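Local coordinates for protein glucanase (Clostridium thermocellum, PDB 5GXX) that probably hydrolyses internal beta-1,4-glucosidic bonds of cellulose as a family 9 endoglucanase of the cellulosome, at residues K479-F493 with N526-I540. The protein carries 1 engineered substitution. Numbering follows the deposited sequence.
With CA (calcium ion), chain D.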
ATOM      1  N   LYS A 479      10.593  21.003  15.638  1.00 14.72           N
ATOM      2  CA  LYS A 479      11.662  20.154  15.104  1.00 15.95           C
ATOM      3  C   LYS A 479      12.220  19.159  16.126  1.00 16.40           C
ATOM      4  O   LYS A 479      12.395  17.979  15.811  1.00 15.10           O
ATOM      5  CB  LYS A 479      12.776  21.010  14.490  1.00 16.68           C
ATOM      6  CG  LYS A 479      13.878  20.226  13.768  1.00 19.13           C
ATOM      7  CD  LYS A 479      15.060  21.127  13.430  1.00 20.97           C
ATOM      8  CE  LYS A 479      16.124  20.413  12.602  1.00 28.14           C
ATOM      9  NZ  LYS A 479      16.576  19.078  13.084  1.00 29.44           N
ATOM     10  N   ASP A 480      12.466  19.619  17.347  1.00 16.25           N
ATOM     11  CA  ASP A 480      13.192  18.792  18.311  1.00 15.67           C
ATOM     12  C   ASP A 480      12.224  17.984  19.167  1.00 17.34           C
ATOM     13  O   ASP A 480      12.163  18.160  20.380  1.00 17.21           O
ATOM     14  CB  ASP A 480      14.100  19.687  19.164  1.00 18.01           C
ATOM     15  CG  ASP A 480      15.209  20.339  18.347  1.00 21.27           C
ATOM     16  OD1 ASP A 480      15.556  19.818  17.259  1.00 22.50           O
ATOM     17  OD2 ASP A 480      15.748  21.378  18.804  1.00 24.04           O
ATOM     18  N   LEU A 481      11.454  17.103  18.526  1.00 15.09           N
ATOM     19  CA  LEU A 481      10.439  16.328  19.240  1.00 15.93           C
ATOM     20  C   LEU A 481      11.050  15.048  19.784  1.00 16.19           C
ATOM     21  O   LEU A 481      11.826  14.389  19.089  1.00 17.23           O
ATOM     22  CB  LEU A 481       9.279  15.953  18.315  1.00 16.16           C
ATOM     23  CG  LEU A 481       8.227  17.040  18.095  1.00 15.54           C
ATOM     24  CD1 LEU A 481       7.211  16.474  17.106  1.00 15.31           C
ATOM     25  CD2 LEU A 481       7.564  17.483  19.393  1.00 18.45           C
ATOM     26  N   SER A 482      10.658  14.678  20.999  1.00 16.80           N
ATOM     27  CA  SER A 482      11.016  13.375  21.567  1.00 15.78           C
ATOM     28  C   SER A 482       9.957  12.929  22.562  1.00 18.24           C
ATOM     29  O   SER A 482       9.127  13.717  23.029  1.00 17.28           O
ATOM     30  CB  SER A 482      12.402  13.365  22.227  1.00 17.51           C
ATOM     31  OG  SER A 482      12.430  14.178  23.393  1.00 16.30           O
ATOM     32  N   TYR A 483       9.976  11.643  22.876  1.00 16.86           N
ATOM     33  CA  TYR A 483       9.174  11.162  23.982  1.00 16.72           C
ATOM     34  C   TYR A 483       9.932  10.082  24.740  1.00 17.41           C
ATOM     35  O   TYR A 483      10.855   9.456  24.200  1.00 19.41           O
ATOM     36  CB  TYR A 483       7.795  10.678  23.517  1.00 16.23           C
ATOM     37  CG  TYR A 483       7.795   9.501  22.556  1.00 16.10           C
ATOM     38  CD1 TYR A 483       7.898   8.198  23.038  1.00 17.05           C
ATOM     39  CD2 TYR A 483       7.671   9.690  21.183  1.00 14.87           C
ATOM     40  CE1 TYR A 483       7.862   7.118  22.182  1.00 16.31           C
ATOM     41  CE2 TYR A 483       7.623   8.606  20.309  1.00 16.41           C
ATOM     42  CZ  TYR A 483       7.731   7.328  20.823  1.00 15.09           C
ATOM     43  OH  TYR A 483       7.711   6.239  19.977  1.00 14.85           O
ATOM     44  N   ASN A 484       9.532   9.860  25.986  1.00 17.94           N
ATOM     45  CA  ASN A 484      10.217   8.896  26.842  1.00 17.63           C
ATOM     46  C   ASN A 484       9.321   7.728  27.252  1.00 18.35           C
ATOM     47  O   ASN A 484       8.116   7.908  27.481  1.00 19.25           O
ATOM     48  CB  ASN A 484      10.736   9.599  28.099  1.00 18.58           C
ATOM     49  CG  ASN A 484      11.792  10.652  27.809  1.00 19.12           C
ATOM     50  OD1 ASN A 484      12.364  10.721  26.722  1.00 18.44           O
ATOM     51  ND2 ASN A 484      12.085  11.472  28.819  1.00 18.96           N
ATOM     52  N   TYR A 485       9.921   6.534  27.318  1.00 18.50           N
ATOM     53  CA  TYR A 485       9.249   5.344  27.830  1.00 18.71           C
ATOM     54  C   TYR A 485       9.981   4.895  29.099  1.00 19.60           C
ATOM     55  O   TYR A 485      11.137   4.478  29.036  1.00 19.90           O
ATOM     56  CB  TYR A 485       9.253   4.199  26.793  1.00 18.58           C
ATOM     57  CG  TYR A 485       8.451   3.000  27.260  1.00 17.42           C
ATOM     58  CD1 TYR A 485       9.053   1.984  28.009  1.00 20.17           C
ATOM     59  CD2 TYR A 485       7.090   2.890  26.968  1.00 15.34           C
ATOM     60  CE1 TYR A 485       8.302   0.898  28.470  1.00 17.23           C
ATOM     61  CE2 TYR A 485       6.346   1.805  27.412  1.00 19.66           C
ATOM     62  CZ  TYR A 485       6.956   0.819  28.162  1.00 19.09           C
ATOM     63  OH  TYR A 485       6.159  -0.228  28.578  1.00 22.08           O
ATOM     64  N   TYR A 486       9.302   4.996  30.241  1.00 20.36           N
ATOM     65  CA  TYR A 486       9.892   4.728  31.545  1.00 21.84           C
ATOM     66  C   TYR A 486       9.544   3.349  32.091  1.00 21.88           C
ATOM     67  O   TYR A 486       8.393   2.908  32.017  1.00 22.40           O
ATOM     68  CB  TYR A 486       9.410   5.759  32.576  1.00 21.76           C
ATOM     69  CG  TYR A 486       9.741   7.195  32.274  1.00 22.57           C
ATOM     70  CD1 TYR A 486      10.961   7.747  32.662  1.00 23.55           C
ATOM     71  CD2 TYR A 486       8.817   8.012  31.639  1.00 20.13           C
ATOM     72  CE1 TYR A 486      11.268   9.078  32.404  1.00 21.12           C
ATOM     73  CE2 TYR A 486       9.116   9.342  31.384  1.00 20.88           C
ATOM     74  CZ  TYR A 486      10.340   9.864  31.765  1.00 22.13           C
ATOM     75  OH  TYR A 486      10.619  11.187  31.501  1.00 22.58           O
ATOM     76  N   MET A 487      10.551   2.722  32.691  1.00 24.07           N
ATOM     77  CA  MET A 487      10.448   1.380  33.253  1.00 25.05           C
ATOM     78  C   MET A 487      11.010   1.346  34.668  1.00 25.51           C
ATOM     79  O   MET A 487      11.891   2.135  35.006  1.00 26.08           O
ATOM     80  CB  MET A 487      11.286   0.412  32.417  1.00 25.56           C
ATOM     81  CG  MET A 487      10.920   0.383  30.955  1.00 26.77           C
ATOM     82  SD  MET A 487      12.284  -0.309  30.002  1.00 33.74           S
ATOM     83  CE  MET A 487      13.270   1.154  29.651  1.00 27.80           C
ATOM     84  N   ASP A 488      10.527   0.390  35.457  1.00 26.82           N
ATOM     85  CA  ASP A 488      11.123   0.053  36.742  1.00 27.02           C
ATOM     86  C   ASP A 488      11.847  -1.277  36.537  1.00 26.75           C
ATOM     87  O   ASP A 488      11.227  -2.277  36.183  1.00 27.40           O
ATOM     88  CB  ASP A 488      10.033  -0.059  37.814  1.00 27.76           C
ATOM     89  CG  ASP A 488      10.589  -0.297  39.208  1.00 30.95           C
ATOM     90  OD1 ASP A 488      11.709  -0.827  39.331  1.00 31.02           O
ATOM     91  OD2 ASP A 488       9.898   0.060  40.188  1.00 32.83           O
ATOM     92  N   LEU A 489      13.160  -1.264  36.736  1.00 26.90           N
ATOM     93  CA  LEU A 489      13.981  -2.450  36.490  1.00 27.40           C
ATOM     94  C   LEU A 489      14.342  -3.188  37.774  1.00 28.72           C
ATOM     95  O   LEU A 489      15.277  -3.994  37.781  1.00 29.41           O
ATOM     96  CB  LEU A 489      15.240  -2.075  35.700  1.00 26.25           C
ATOM     97  CG  LEU A 489      15.041  -1.488  34.291  1.00 28.17           C
ATOM     98  CD1 LEU A 489      16.389  -1.356  33.601  1.00 27.81           C
ATOM     99  CD2 LEU A 489      14.084  -2.304  33.439  1.00 27.07           C
ATOM    100  N   THR A 490      13.576  -2.952  38.838  1.00 29.85           N
ATOM    101  CA  THR A 490      13.798  -3.630  40.119  1.00 31.01           C
ATOM    102  C   THR A 490      13.854  -5.151  39.970  1.00 31.50           C
ATOM    103  O   THR A 490      14.755  -5.782  40.521  1.00 30.38           O
ATOM    104  CB  THR A 490      12.734  -3.275  41.181  1.00 31.85           C
ATOM    105  OG1 THR A 490      12.805  -1.875  41.470  1.00 32.38           O
ATOM    106  CG2 THR A 490      12.977  -4.031  42.490  1.00 31.30           C
ATOM    107  N   GLU A 491      12.898  -5.719  39.237  1.00 31.59           N
ATOM    108  CA  GLU A 491      12.809  -7.172  39.061  1.00 31.79           C
ATOM    109  C   GLU A 491      13.958  -7.763  38.245  1.00 31.18           C
ATOM    110  O   GLU A 491      14.251  -8.959  38.350  1.00 30.82           O
ATOM    111  CB  GLU A 491      11.461  -7.569  38.450  1.00 32.17           C
ATOM    112  CG  GLU A 491      11.315  -7.303  36.951  1.00 33.51           C
ATOM    113  CD  GLU A 491      10.861  -5.891  36.613  1.00 35.86           C
ATOM    114  OE1 GLU A 491      10.644  -5.076  37.537  1.00 35.51           O
ATOM    115  OE2 GLU A 491      10.710  -5.614  35.401  1.00 32.98           O
ATOM    116  N   VAL A 492      14.603  -6.926  37.438  1.00 29.89           N
ATOM    117  CA  VAL A 492      15.741  -7.337  36.627  1.00 28.67           C
ATOM    118  C   VAL A 492      16.920  -7.568  37.562  1.00 29.19           C
ATOM    119  O   VAL A 492      17.551  -8.625  37.536  1.00 28.64           O
ATOM    120  CB  VAL A 492      16.093  -6.266  35.576  1.00 28.08           C
ATOM    121  CG1 VAL A 492      17.348  -6.644  34.804  1.00 28.36           C
ATOM    122  CG2 VAL A 492      14.924  -6.052  34.631  1.00 26.57           C
ATOM    123  N   PHE A 493      17.197  -6.584  38.409  1.00 29.81           N
ATOM    124  CA  PHE A 493      18.310  -6.665  39.353  1.00 31.97           C
ATOM    125  C   PHE A 493      18.108  -7.766  40.390  1.00 32.74           C
ATOM    126  O   PHE A 493      19.060  -8.457  40.753  1.00 33.09           O
ATOM    127  CB  PHE A 493      18.523  -5.308  40.029  1.00 32.06           C
ATOM    128  CG  PHE A 493      18.689  -4.169  39.059  1.00 32.63           C
ATOM    129  CD1 PHE A 493      19.506  -4.301  37.943  1.00 34.84           C
ATOM    130  CD2 PHE A 493      18.031  -2.966  39.266  1.00 34.53           C
ATOM    131  CE1 PHE A 493      19.651  -3.255  37.034  1.00 34.61           C
ATOM    132  CE2 PHE A 493      18.181  -1.912  38.375  1.00 34.50           C
ATOM    133  CZ  PHE A 493      18.992  -2.054  37.258  1.00 34.33           C
ATOM    134  N   ASN A 526      15.602   2.652  40.812  1.00 31.83           N
ATOM    135  CA  ASN A 526      15.534   1.611  39.786  1.00 30.99           C
ATOM    136  C   ASN A 526      14.753   2.031  38.537  1.00 29.73           C
ATOM    137  O   ASN A 526      14.362   1.174  37.734  1.00 29.39           O
ATOM    138  CB  ASN A 526      14.982   0.302  40.363  1.00 31.52           C
ATOM    139  CG  ASN A 526      15.923  -0.352  41.366  1.00 30.44           C
ATOM    140  OD1 ASN A 526      17.123  -0.074  41.402  1.00 28.27           O
ATOM    141  ND2 ASN A 526      15.376  -1.243  42.186  1.00 33.55           N
ATOM    142  N   ILE A 527      14.530   3.336  38.373  1.00 28.23           N
ATOM    143  CA  ILE A 527      13.767   3.860  37.233  1.00 26.75           C
ATOM    144  C   ILE A 527      14.684   4.219  36.072  1.00 24.99           C
ATOM    145  O   ILE A 527      15.651   4.970  36.221  1.00 25.32           O
ATOM    146  CB  ILE A 527      12.906   5.105  37.577  1.00 26.90           C
ATOM    147  CG1 ILE A 527      12.068   4.892  38.846  1.00 28.91           C
ATOM    148  CG2 ILE A 527      12.036   5.497  36.376  1.00 24.02           C
ATOM    149  CD1 ILE A 527      11.224   3.630  38.873  1.00 28.78           C
ATOM    150  N   TYR A 528      14.365   3.662  34.909  1.00 23.96           N
ATOM    151  CA  TYR A 528      15.166   3.864  33.712  1.00 22.99           C
ATOM    152  C   TYR A 528      14.243   4.239  32.555  1.00 21.78           C
ATOM    153  O   TYR A 528      13.024   4.056  32.650  1.00 22.56           O
ATOM    154  CB  TYR A 528      15.944   2.585  33.375  1.00 22.47           C
ATOM    155  CG  TYR A 528      17.062   2.249  34.339  1.00 24.00           C
ATOM    156  CD1 TYR A 528      16.799   1.701  35.589  1.00 24.64           C
ATOM    157  CD2 TYR A 528      18.384   2.462  33.977  1.00 23.25           C
ATOM    158  CE1 TYR A 528      17.839   1.399  36.472  1.00 22.69           C
ATOM    159  CE2 TYR A 528      19.430   2.158  34.839  1.00 25.68           C
ATOM    160  CZ  TYR A 528      19.146   1.628  36.082  1.00 24.42           C
ATOM    161  OH  TYR A 528      20.192   1.338  36.924  1.00 27.57           O
ATOM    162  N   TYR A 529      14.808   4.762  31.470  1.00 21.31           N
ATOM    163  CA  TYR A 529      13.985   5.091  30.304  1.00 19.89           C
ATOM    164  C   TYR A 529      14.761   5.015  28.996  1.00 19.64           C
ATOM    165  O   TYR A 529      15.995   5.076  28.968  1.00 19.77           O
ATOM    166  CB  TYR A 529      13.356   6.491  30.442  1.00 21.70           C
ATOM    167  CG  TYR A 529      14.352   7.627  30.394  1.00 21.84           C
ATOM    168  CD1 TYR A 529      15.142   7.934  31.502  1.00 25.93           C
ATOM    169  CD2 TYR A 529      14.532   8.377  29.239  1.00 25.17           C
ATOM    170  CE1 TYR A 529      16.077   8.967  31.462  1.00 28.89           C
ATOM    171  CE2 TYR A 529      15.445   9.424  29.194  1.00 25.53           C
ATOM    172  CZ  TYR A 529      16.216   9.710  30.302  1.00 30.66           C
ATOM    173  OH  TYR A 529      17.124  10.742  30.234  1.00 32.37           O
ATOM    174  N   ILE A 530      14.004   4.924  27.910  1.00 18.04           N
ATOM    175  CA  ILE A 530      14.543   5.217  26.587  1.00 18.79           C
ATOM    176  C   ILE A 530      13.826   6.462  26.093  1.00 18.46           C
ATOM    177  O   ILE A 530      12.666   6.719  26.451  1.00 19.52           O
ATOM    178  CB  ILE A 530      14.408   4.045  25.580  1.00 18.23           C
ATOM    179  CG1 ILE A 530      12.945   3.635  25.374  1.00 19.21           C
ATOM    180  CG2 ILE A 530      15.290   2.884  26.035  1.00 18.43           C
ATOM    181  CD1 ILE A 530      12.710   2.632  24.228  1.00 21.04           C
ATOM    182  N   LYS A 531      14.568   7.247  25.325  1.00 18.29           N
ATOM    183  CA  LYS A 531      14.010   8.406  24.654  1.00 17.11           C
ATOM    184  C   LYS A 531      13.997   8.070  23.169  1.00 16.28           C
ATOM    185  O   LYS A 531      15.005   7.616  22.624  1.00 16.38           O
ATOM    186  CB  LYS A 531      14.888   9.639  24.872  1.00 18.04           C
ATOM    187  CG  LYS A 531      14.391  10.853  24.085  1.00 18.02           C
ATOM    188  CD  LYS A 531      15.229  12.091  24.375  1.00 18.02           C
ATOM    189  CE  LYS A 531      14.920  12.701  25.739  1.00 21.00           C
ATOM    190  NZ  LYS A 531      13.471  13.027  25.909  1.00 18.06           N
ATOM    191  N   ILE A 532      12.859   8.345  22.539  1.00 15.81           N
ATOM    192  CA  ILE A 532      12.666   8.226  21.094  1.00 15.44           C
ATOM    193  C   ILE A 532      12.688   9.656  20.562  1.00 16.04           C
ATOM    194  O   ILE A 532      11.847  10.460  20.964  1.00 15.23           O
ATOM    195  CB  ILE A 532      11.298   7.556  20.775  1.00 14.84           C
ATOM    196  CG1 ILE A 532      11.217   6.071  21.191  1.00 16.34           C
ATOM    197  CG2 ILE A 532      11.000   7.629  19.294  1.00 14.43           C
ATOM    198  CD1 ILE A 532      11.364   5.784  22.676  1.00 19.15           C
ATOM    199  N   SER A 533      13.657   9.982  19.706  1.00 15.56           N
ATOM    200  CA  SER A 533      13.828  11.337  19.171  1.00 16.56           C
ATOM    201  C   SER A 533      13.632  11.376  17.659  1.00 15.98           C
ATOM    202  O   SER A 533      14.225  10.567  16.938  1.00 15.34           O
ATOM    203  CB  SER A 533      15.238  11.865  19.480  1.00 16.54           C
ATOM    204  OG  SER A 533      15.437  11.959  20.883  1.00 18.22           O
ATOM    205  N   TYR A 534      12.838  12.320  17.160  1.00 15.65           N
ATOM    206  CA  TYR A 534      12.697  12.530  15.722  1.00 16.08           C
ATOM    207  C   TYR A 534      13.549  13.727  15.381  1.00 16.57           C
ATOM    208  O   TYR A 534      13.329  14.826  15.903  1.00 16.00           O
ATOM    209  CB  TYR A 534      11.243  12.747  15.308  1.00 16.20           C
ATOM    210  CG  TYR A 534      10.505  11.436  15.380  1.00 17.02           C
ATOM    211  CD1 TYR A 534      10.539  10.547  14.310  1.00 15.08           C
ATOM    212  CD2 TYR A 534       9.829  11.061  16.536  1.00 16.41           C
ATOM    213  CE1 TYR A 534       9.884   9.323  14.383  1.00 16.01           C
ATOM    214  CE2 TYR A 534       9.170   9.839  16.625  1.00 17.93           C
ATOM    215  CZ  TYR A 534       9.212   8.972  15.546  1.00 18.36           C
ATOM    216  OH  TYR A 534       8.552   7.765  15.621  1.00 17.59           O
ATOM    217  N   ILE A 535      14.547  13.485  14.544  1.00 17.57           N
ATOM    218  CA  ILE A 535      15.594  14.467  14.297  1.00 19.38           C
ATOM    219  C   ILE A 535      15.022  15.661  13.541  1.00 19.62           C
ATOM    220  O   ILE A 535      15.348  16.814  13.850  1.00 20.92           O
ATOM    221  CB  ILE A 535      16.766  13.838  13.522  1.00 20.36           C
ATOM    222  CG1 ILE A 535      17.471  12.736  14.333  1.00 22.77           C
ATOM    223  CG2 ILE A 535      17.731  14.914  13.032  1.00 20.24           C
ATOM    224  CD1 ILE A 535      17.891  13.093  15.745  1.00 27.93           C
ATOM    225  N   ASP A 536      14.146  15.393  12.578  1.00 19.03           N
ATOM    226  CA  ASP A 536      13.373  16.480  11.993  1.00 18.18           C
ATOM    227  C   ASP A 536      11.895  16.309  12.284  1.00 15.94           C
ATOM    228  O   ASP A 536      11.107  15.887  11.429  1.00 17.27           O
ATOM    229  CB  ASP A 536      13.628  16.620  10.492  1.00 19.70           C
ATOM    230  CG  ASP A 536      12.934  17.834   9.887  1.00 20.76           C
ATOM    231  OD1 ASP A 536      12.313  18.631  10.633  1.00 22.51           O
ATOM    232  OD2 ASP A 536      12.966  17.957   8.645  1.00 25.36           O
ATOM    233  N   GLY A 537      11.524  16.664  13.507  1.00 16.11           N
ATOM    234  CA  GLY A 537      10.142  16.519  13.911  1.00 14.68           C
ATOM    235  C   GLY A 537       9.164  17.361  13.113  1.00 15.45           C
ATOM    236  O   GLY A 537       7.969  17.149  13.265  1.00 14.76           O
ATOM    237  N   THR A 538       9.614  18.310  12.288  1.00 16.19           N
ATOM    238  CA  THR A 538       8.641  19.099  11.528  1.00 16.98           C
ATOM    239  C   THR A 538       7.902  18.237  10.504  1.00 16.06           C
ATOM    240  O   THR A 538       6.849  18.628   9.990  1.00 15.89           O
ATOM    241  CB  THR A 538       9.253  20.307  10.794  1.00 16.65           C
ATOM    242  OG1 THR A 538      10.108  19.841   9.741  1.00 19.91           O
ATOM    243  CG2 THR A 538      10.033  21.212  11.757  1.00 17.27           C
ATOM    244  N   ASN A 539       8.464  17.060  10.226  1.00 16.26           N
ATOM    245  CA  ASN A 539       7.810  16.124   9.317  1.00 16.81           C
ATOM    246  C   ASN A 539       6.613  15.440   9.944  1.00 16.29           C
ATOM    247  O   ASN A 539       5.872  14.750   9.254  1.00 17.56           O
ATOM    248  CB  ASN A 539       8.803  15.054   8.864  1.00 16.91           C
ATOM    249  CG  ASN A 539       9.807  15.591   7.875  1.00 20.58           C
ATOM    250  OD1 ASN A 539      10.971  15.190   7.860  1.00 26.20           O
ATOM    251  ND2 ASN A 539       9.366  16.531   7.055  1.00 20.47           N
ATOM    252  N   ILE A 540       6.460  15.610  11.253  1.00 14.64           N
ATOM    253  CA  ILE A 540       5.236  15.208  11.931  1.00 15.12           C
ATOM    254  C   ILE A 540       4.401  16.480  11.949  1.00 15.38           C
ATOM    255  O   ILE A 540       4.705  17.416  12.678  1.00 15.65           O
ATOM    256  CB  ILE A 540       5.495  14.673  13.363  1.00 14.86           C
ATOM    257  CG1 ILE A 540       6.574  13.580  13.354  1.00 13.39           C
ATOM    258  CG2 ILE A 540       4.178  14.150  13.969  1.00 15.95           C
ATOM    259  CD1 ILE A 540       6.978  13.163  14.761  1.00 16.40           C
TER
HETATM  260 CA    CA D 702       9.505  -3.631  35.423  1.00 30.17          CA
HETATM  261  O   HOH W   1      15.910  17.019  16.726  1.00 23.34           O
HETATM  262  O   HOH W   2       6.707   7.058  17.577  1.00 15.73           O
HETATM  263  O   HOH W   3      14.056  13.617  28.651  1.00 23.46           O
HETATM  264  O   HOH W   4      10.265  -3.808  33.173  1.00 25.06           O
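Strands 481-488 and 527-534 are antiparallel neighbours in a five-stranded sheet of the module assigned to a cellulose-binding family. The pairing ends at a calcium site. Tyr483 and Ile532 form a hydrogen-bonded pair, with Ile532 N 2.8 Å from Tyr483 O. The Tyr483 ring folds back over the partner strand because CG sits between the backbone N and the carbonyl carbon (chi1 62°). Ile532 CB then lies over one face of the Tyr483 ring, 3.8 Å from its centroid, a CH-pi contact. A water joins Tyr483 OH and Tyr534 OH. On this face Tyr483, Tyr485 and Tyr534 touch strand 460-469 of the second sheet.

On the other face, Lys531 bends at chi3 and chi4, which brings NZ back across to strand 481-488. Lys531 NZ donates to Asn484 OD1 (2.7 Å) and to Ser482 OG (3.0 Å). Asn484 ND2 donates almost straight, in its amide plane, to Tyr486 OH (3.1 Å). Phe589 adds a cation-pi contact to Lys531.

At the calcium end, Leu489 N donates to Asn526 O, and Asn526 ND2 to Thr490 OG1 (2.7 Å). Thr490 N and OG1 both donate to Asp488 OD1, the first closing an Asx turn. Leu489 CD1 lies over the Tyr528 ring. Asp488 O binds calcium at 2.3 Å, beside Glu491, Asp566, Asn569 and Asp570.

The polar bonds fix the Asn484 amide and hold the lysine ammonium between two oxygens, while the turn bonds probably help position Asp488 O for the metal.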